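Local coordinates for protein oxidoreductase (Streptomyces globisporus, PDB 4R82) that reduces free FAD with NADH and supplies the resulting FADH2 to the halogenase and monooxygenase of antibiotic C-1027 biosynthesis, at residues A127-R139 / L150-G164. Sequence-based numbering, arbitrary orientation.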
loop_
_atom_site.group_PDB
_atom_site.type_symbol
_atom_site.label_atom_id
_atom_site.label_comp_id
_atom_site.label_asym_id
_atom_site.label_seq_id
_atom_site.Cartn_x
_atom_site.Cartn_y
_atom_site.Cartn_z
ATOM N N ALA A 127 -10.828 18.765 -0.957
ATOM C CA ALA A 127 -12.051 18.775 -0.156
ATOM C C ALA A 127 -12.824 17.490 -0.414
ATOM O O ALA A 127 -12.762 16.935 -1.515
ATOM C CB ALA A 127 -12.908 20.000 -0.497
ATOM N N GLY A 128 -13.547 17.010 0.596
ATOM C CA GLY A 128 -14.330 15.799 0.435
ATOM C C GLY A 128 -13.580 14.514 0.722
ATOM O O GLY A 128 -14.166 13.432 0.678
ATOM N N ALA A 129 -12.291 14.631 1.027
ATOM C CA ALA A 129 -11.438 13.478 1.284
ATOM C C ALA A 129 -11.772 12.789 2.609
ATOM O O ALA A 129 -12.313 13.413 3.532
ATOM C CB ALA A 129 -9.978 13.916 1.283
ATOM N N VAL A 130 -11.422 11.508 2.717
ATOM C CA VAL A 130 -11.601 10.777 3.968
ATOM C C VAL A 130 -10.656 11.354 5.018
ATOM O O VAL A 130 -11.001 11.482 6.202
ATOM C CB VAL A 130 -11.315 9.269 3.777
ATOM C CG1 VAL A 130 -11.642 8.499 5.038
ATOM C CG2 VAL A 130 -12.146 8.726 2.633
ATOM N N ALA A 131 -9.460 11.713 4.566
ATOM C CA ALA A 131 -8.443 12.239 5.471
ATOM C C ALA A 131 -7.433 13.074 4.738
ATOM O O ALA A 131 -7.212 12.879 3.538
ATOM C CB ALA A 131 -7.746 11.103 6.185
ATOM N N HIS A 132 -6.799 13.986 5.478
ATOM C CA HIS A 132 -5.657 14.760 4.976
ATOM C C HIS A 132 -4.476 14.484 5.888
ATOM O O HIS A 132 -4.621 14.508 7.115
ATOM C CB HIS A 132 -5.952 16.265 5.043
ATOM C CG HIS A 132 -7.047 16.724 4.130
ATOM N ND1 HIS A 132 -7.823 17.828 4.407
ATOM C CD2 HIS A 132 -7.478 16.250 2.934
ATOM C CE1 HIS A 132 -8.696 18.008 3.430
ATOM N NE2 HIS A 132 -8.508 17.063 2.523
ATOM N N LEU A 133 -3.304 14.250 5.305
ATOM C CA LEU A 133 -2.084 14.111 6.095
ATOM C C LEU A 133 -1.079 15.081 5.517
ATOM O O LEU A 133 -0.897 15.132 4.310
ATOM C CB LEU A 133 -1.509 12.696 6.000
ATOM C CG LEU A 133 -2.342 11.505 6.479
ATOM C CD1 LEU A 133 -3.260 10.995 5.373
ATOM C CD2 LEU A 133 -1.440 10.384 7.011
ATOM N N GLU A 134 -0.448 15.873 6.369
ATOM C CA GLU A 134 0.634 16.736 5.918
ATOM C C GLU A 134 1.935 16.193 6.483
ATOM O O GLU A 134 2.037 15.930 7.690
ATOM C CB GLU A 134 0.377 18.181 6.351
ATOM C CG GLU A 134 -0.854 18.764 5.648
ATOM C CD GLU A 134 -1.206 20.158 6.115
ATOM O OE1 GLU A 134 -0.551 21.115 5.659
ATOM O OE2 GLU A 134 -2.151 20.292 6.924
ATOM N N CYS A 135 2.923 16.017 5.608
ATOM C CA CYS A 135 4.105 15.243 5.947
ATOM C C CYS A 135 5.376 15.985 5.617
ATOM O O CYS A 135 5.442 16.686 4.610
ATOM C CB CYS A 135 4.118 13.950 5.140
ATOM S SG CYS A 135 2.627 12.957 5.358
ATOM N N ALA A 136 6.396 15.805 6.450
ATOM C CA ALA A 136 7.705 16.373 6.174
ATOM C C ALA A 136 8.556 15.288 5.542
ATOM O O ALA A 136 8.614 14.167 6.052
ATOM C CB ALA A 136 8.345 16.848 7.465
ATOM N N ILE A 137 9.224 15.605 4.437
ATOM C CA ILE A 137 10.059 14.610 3.780
ATOM C C ILE A 137 11.258 14.284 4.667
ATOM O O ILE A 137 11.996 15.171 5.103
ATOM C CB ILE A 137 10.494 15.070 2.387
ATOM C CG1 ILE A 137 9.265 15.100 1.479
ATOM C CG2 ILE A 137 11.512 14.107 1.831
ATOM C CD1 ILE A 137 9.470 15.769 0.166
ATOM N N HIS A 138 11.416 12.995 4.942
ATOM C CA HIS A 138 12.467 12.559 5.842
ATOM C C HIS A 138 13.572 11.815 5.112
ATOM O O HIS A 138 14.750 12.064 5.370
ATOM C CB HIS A 138 11.899 11.731 6.996
ATOM C CG HIS A 138 11.707 12.515 8.256
ATOM N ND1 HIS A 138 11.358 13.849 8.257
ATOM C CD2 HIS A 138 11.815 12.154 9.557
ATOM C CE1 HIS A 138 11.261 14.276 9.503
ATOM N NE2 HIS A 138 11.532 13.266 10.311
ATOM N N ARG A 139 13.213 10.924 4.189
ATOM C CA ARG A 139 14.209 10.206 3.398
ATOM C C ARG A 139 13.740 10.041 1.960
ATOM O O ARG A 139 12.539 9.975 1.693
ATOM C CB ARG A 139 14.469 8.811 3.976
ATOM C CG ARG A 139 15.031 8.778 5.383
ATOM C CD ARG A 139 16.507 9.128 5.421
ATOM N NE ARG A 139 17.047 8.942 6.765
ATOM C CZ ARG A 139 16.907 9.816 7.758
ATOM N NH1 ARG A 139 16.244 10.949 7.565
ATOM N NH2 ARG A 139 17.429 9.554 8.947
ATOM N N LEU A 150 9.827 8.912 2.011
ATOM C CA LEU A 150 9.383 8.604 3.364
ATOM C C LEU A 150 9.129 9.928 4.065
ATOM O O LEU A 150 10.026 10.777 4.152
ATOM C CB LEU A 150 10.482 7.824 4.091
ATOM C CG LEU A 150 10.197 7.279 5.495
ATOM C CD1 LEU A 150 9.136 6.206 5.448
ATOM C CD2 LEU A 150 11.476 6.735 6.130
ATOM N N GLY A 151 7.902 10.122 4.542
ATOM C CA GLY A 151 7.552 11.368 5.195
ATOM C C GLY A 151 7.108 11.159 6.622
ATOM O O GLY A 151 6.515 10.129 6.943
ATOM N N GLU A 152 7.405 12.135 7.475
ATOM C CA GLU A 152 6.914 12.103 8.848
ATOM C C GLU A 152 5.616 12.905 8.913
ATOM O O GLU A 152 5.552 14.036 8.424
ATOM C CB GLU A 152 7.958 12.651 9.827
ATOM C CG GLU A 152 7.442 12.654 11.273
ATOM C CD GLU A 152 8.498 13.012 12.290
ATOM O OE1 GLU A 152 9.687 13.077 11.920
ATOM O OE2 GLU A 152 8.133 13.220 13.467
ATOM N N VAL A 153 4.577 12.316 9.511
ATOM C CA VAL A 153 3.272 12.957 9.596
ATOM C C VAL A 153 3.346 14.095 10.612
ATOM O O VAL A 153 3.653 13.858 11.787
ATOM C CB VAL A 153 2.188 11.958 10.042
ATOM C CG1 VAL A 153 0.828 12.651 10.120
ATOM C CG2 VAL A 153 2.132 10.770 9.069
ATOM N N ILE A 154 3.097 15.324 10.141
ATOM C CA ILE A 154 3.148 16.508 10.996
ATOM C C ILE A 154 1.771 16.783 11.574
ATOM O O ILE A 154 1.626 17.122 12.757
ATOM C CB ILE A 154 3.599 17.752 10.210
ATOM C CG1 ILE A 154 4.955 17.504 9.553
ATOM C CG2 ILE A 154 3.640 18.982 11.119
ATOM C CD1 ILE A 154 5.982 16.936 10.495
ATOM N N THR A 155 0.756 16.645 10.739
ATOM C CA THR A 155 -0.600 16.799 11.225
ATOM C C THR A 155 -1.503 15.985 10.333
ATOM O O THR A 155 -1.132 15.634 9.214
ATOM C CB THR A 155 -1.056 18.278 11.250
ATOM O OG1 THR A 155 -2.310 18.388 11.945
ATOM C CG2 THR A 155 -1.218 18.803 9.848
ATOM N N ALA A 156 -2.680 15.649 10.839
ATOM C CA ALA A 156 -3.655 14.965 10.010
ATOM C C ALA A 156 -5.042 15.317 10.493
ATOM O O ALA A 156 -5.218 15.678 11.661
ATOM C CB ALA A 156 -3.430 13.452 10.032
ATOM N N THR A 157 -6.013 15.243 9.586
ATOM C CA THR A 157 -7.407 15.498 9.935
ATOM C C THR A 157 -8.220 14.429 9.228
ATOM O O THR A 157 -7.867 14.026 8.120
ATOM C CB THR A 157 -7.866 16.887 9.466
ATOM O OG1 THR A 157 -7.169 17.901 10.210
ATOM C CG2 THR A 157 -9.359 17.062 9.690
ATOM N N ARG A 158 -9.283 13.951 9.869
ATOM C CA ARG A 158 -10.105 12.924 9.229
ATOM C C ARG A 158 -11.593 13.212 9.407
ATOM O O ARG A 158 -11.989 13.926 10.324
ATOM C CB ARG A 158 -9.736 11.529 9.744
ATOM C CG ARG A 158 -9.999 11.314 11.218
ATOM C CD ARG A 158 -9.419 9.974 11.695
ATOM N NE ARG A 158 -10.099 8.839 11.076
ATOM C CZ ARG A 158 -11.143 8.205 11.606
ATOM N NH1 ARG A 158 -11.641 8.580 12.780
ATOM N NH2 ARG A 158 -11.690 7.186 10.955
ATOM N N TRP A 159 -12.393 12.663 8.500
ATOM C CA TRP A 159 -13.846 12.807 8.516
ATOM C C TRP A 159 -14.413 11.411 8.660
ATOM O O TRP A 159 -14.546 10.679 7.684
ATOM C CB TRP A 159 -14.338 13.473 7.217
ATOM C CG TRP A 159 -14.044 14.946 7.184
ATOM C CD1 TRP A 159 -14.907 15.962 7.493
ATOM C CD2 TRP A 159 -12.788 15.567 6.871
ATOM N NE1 TRP A 159 -14.269 17.176 7.372
ATOM C CE2 TRP A 159 -12.968 16.962 6.996
ATOM C CE3 TRP A 159 -11.534 15.080 6.488
ATOM C CZ2 TRP A 159 -11.937 17.879 6.754
ATOM C CZ3 TRP A 159 -10.500 15.997 6.253
ATOM C CH2 TRP A 159 -10.713 17.381 6.388
ATOM N N PRO A 160 -14.739 11.027 9.894
ATOM C CA PRO A 160 -15.121 9.641 10.180
ATOM C C PRO A 160 -16.315 9.124 9.379
ATOM O O PRO A 160 -16.409 7.918 9.168
ATOM C CB PRO A 160 -15.465 9.677 11.669
ATOM C CG PRO A 160 -14.634 10.799 12.207
ATOM C CD PRO A 160 -14.612 11.837 11.119
ATOM N N ALA A 161 -17.208 10.002 8.936
ATOM C CA ALA A 161 -18.399 9.542 8.228
ATOM C C ALA A 161 -18.065 9.067 6.817
ATOM O O ALA A 161 -18.853 8.339 6.195
ATOM C CB ALA A 161 -19.460 10.630 8.197
ATOM N N ARG A 162 -16.900 9.476 6.322
ATOM C CA ARG A 162 -16.490 9.161 4.946
ATOM C C ARG A 162 -15.730 7.847 4.842
ATOM O O ARG A 162 -15.047 7.434 5.783
ATOM C CB ARG A 162 -15.633 10.293 4.369
ATOM C CG ARG A 162 -16.384 11.623 4.240
ATOM C CD ARG A 162 -15.458 12.760 3.812
ATOM N NE ARG A 162 -16.208 14.015 3.738
ATOM C CZ ARG A 162 -15.668 15.230 3.688
ATOM N NH1 ARG A 162 -16.457 16.297 3.604
ATOM N NH2 ARG A 162 -14.355 15.387 3.716
ATOM N N GLU A 163 -15.824 7.216 3.673
ATOM C CA GLU A 163 -15.160 5.945 3.425
ATOM C C GLU A 163 -14.410 6.039 2.100
ATOM O O GLU A 163 -14.899 6.665 1.161
ATOM C CB GLU A 163 -16.243 4.867 3.347
ATOM C CG GLU A 163 -15.767 3.451 3.211
ATOM C CD GLU A 163 -16.829 2.482 3.681
ATOM O OE1 GLU A 163 -16.813 2.128 4.877
ATOM O OE2 GLU A 163 -17.692 2.105 2.863
ATOM N N GLY A 164 -13.231 5.421 2.011
ATOM C CA GLY A 164 -12.394 5.557 0.825
ATOM C C GLY A 164 -12.868 4.858 -0.447
ATOM O O GLY A 164 -13.591 3.858 -0.398
HETATM O O HOH W 1 -11.819 16.913 3.274
HETATM O O HOH W 2 -14.510 18.488 3.072
#
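The carbonyl O of L150 accepts two backbone donors, H138 N at 2.7 Å and R139 N at 3.2 Å. This is a classic beta bulge. A second one lies further along, where I154 and T155 both face E134. There I154 N gives E134 O a bond of 2.7 Å, and that of T155 N is weak. Between and beyond the bulges, strands 131-139 and 150-158 pair antiparallel in regular register.

At the far end, the R162 guanidinium lies between the W159 ring on one face and G128 CA on the other. Its chain is extended from CG to NE, which carries NH2 to A129 O at 2.8 Å. That oxygen lies close to the guanidinium plane. Water 2 accepts from R162 NH1 and G128 N and so bridges the two residues.

W159 also turns the edge of its six-membered ring to the face of H132. The planes stand 72° apart, a T-shaped pair, and W159 CH2 is 3.5 Å from H132 ND1. The other ring nitrogen, H132 NE2, bonds to I126 O, which helps fix the rotation of the imidazole. T157 CG2 covers the W159 face opposite R162.

In one of the two conformers modelled for H138, E152 CB sits over the centre of its ring in a CH-pi contact, so this contact is less certain. On the other face of the sheet, L133 CD2 meets V153 CG2 at 4.1 Å, and A156 CB lies against L133 CG.

The two strands form the central hairpin of the seven-stranded antiparallel sheet of this flavin reductase domain. Strand 81-86 flanks 131-139, and strand 61-67 flanks the L150-V153 end. A156 to R158 pair with a strand of the second subunit, continuing the sheet across the dimer interface, where R158 forms salt bridges with D29 and E13 of that subunit.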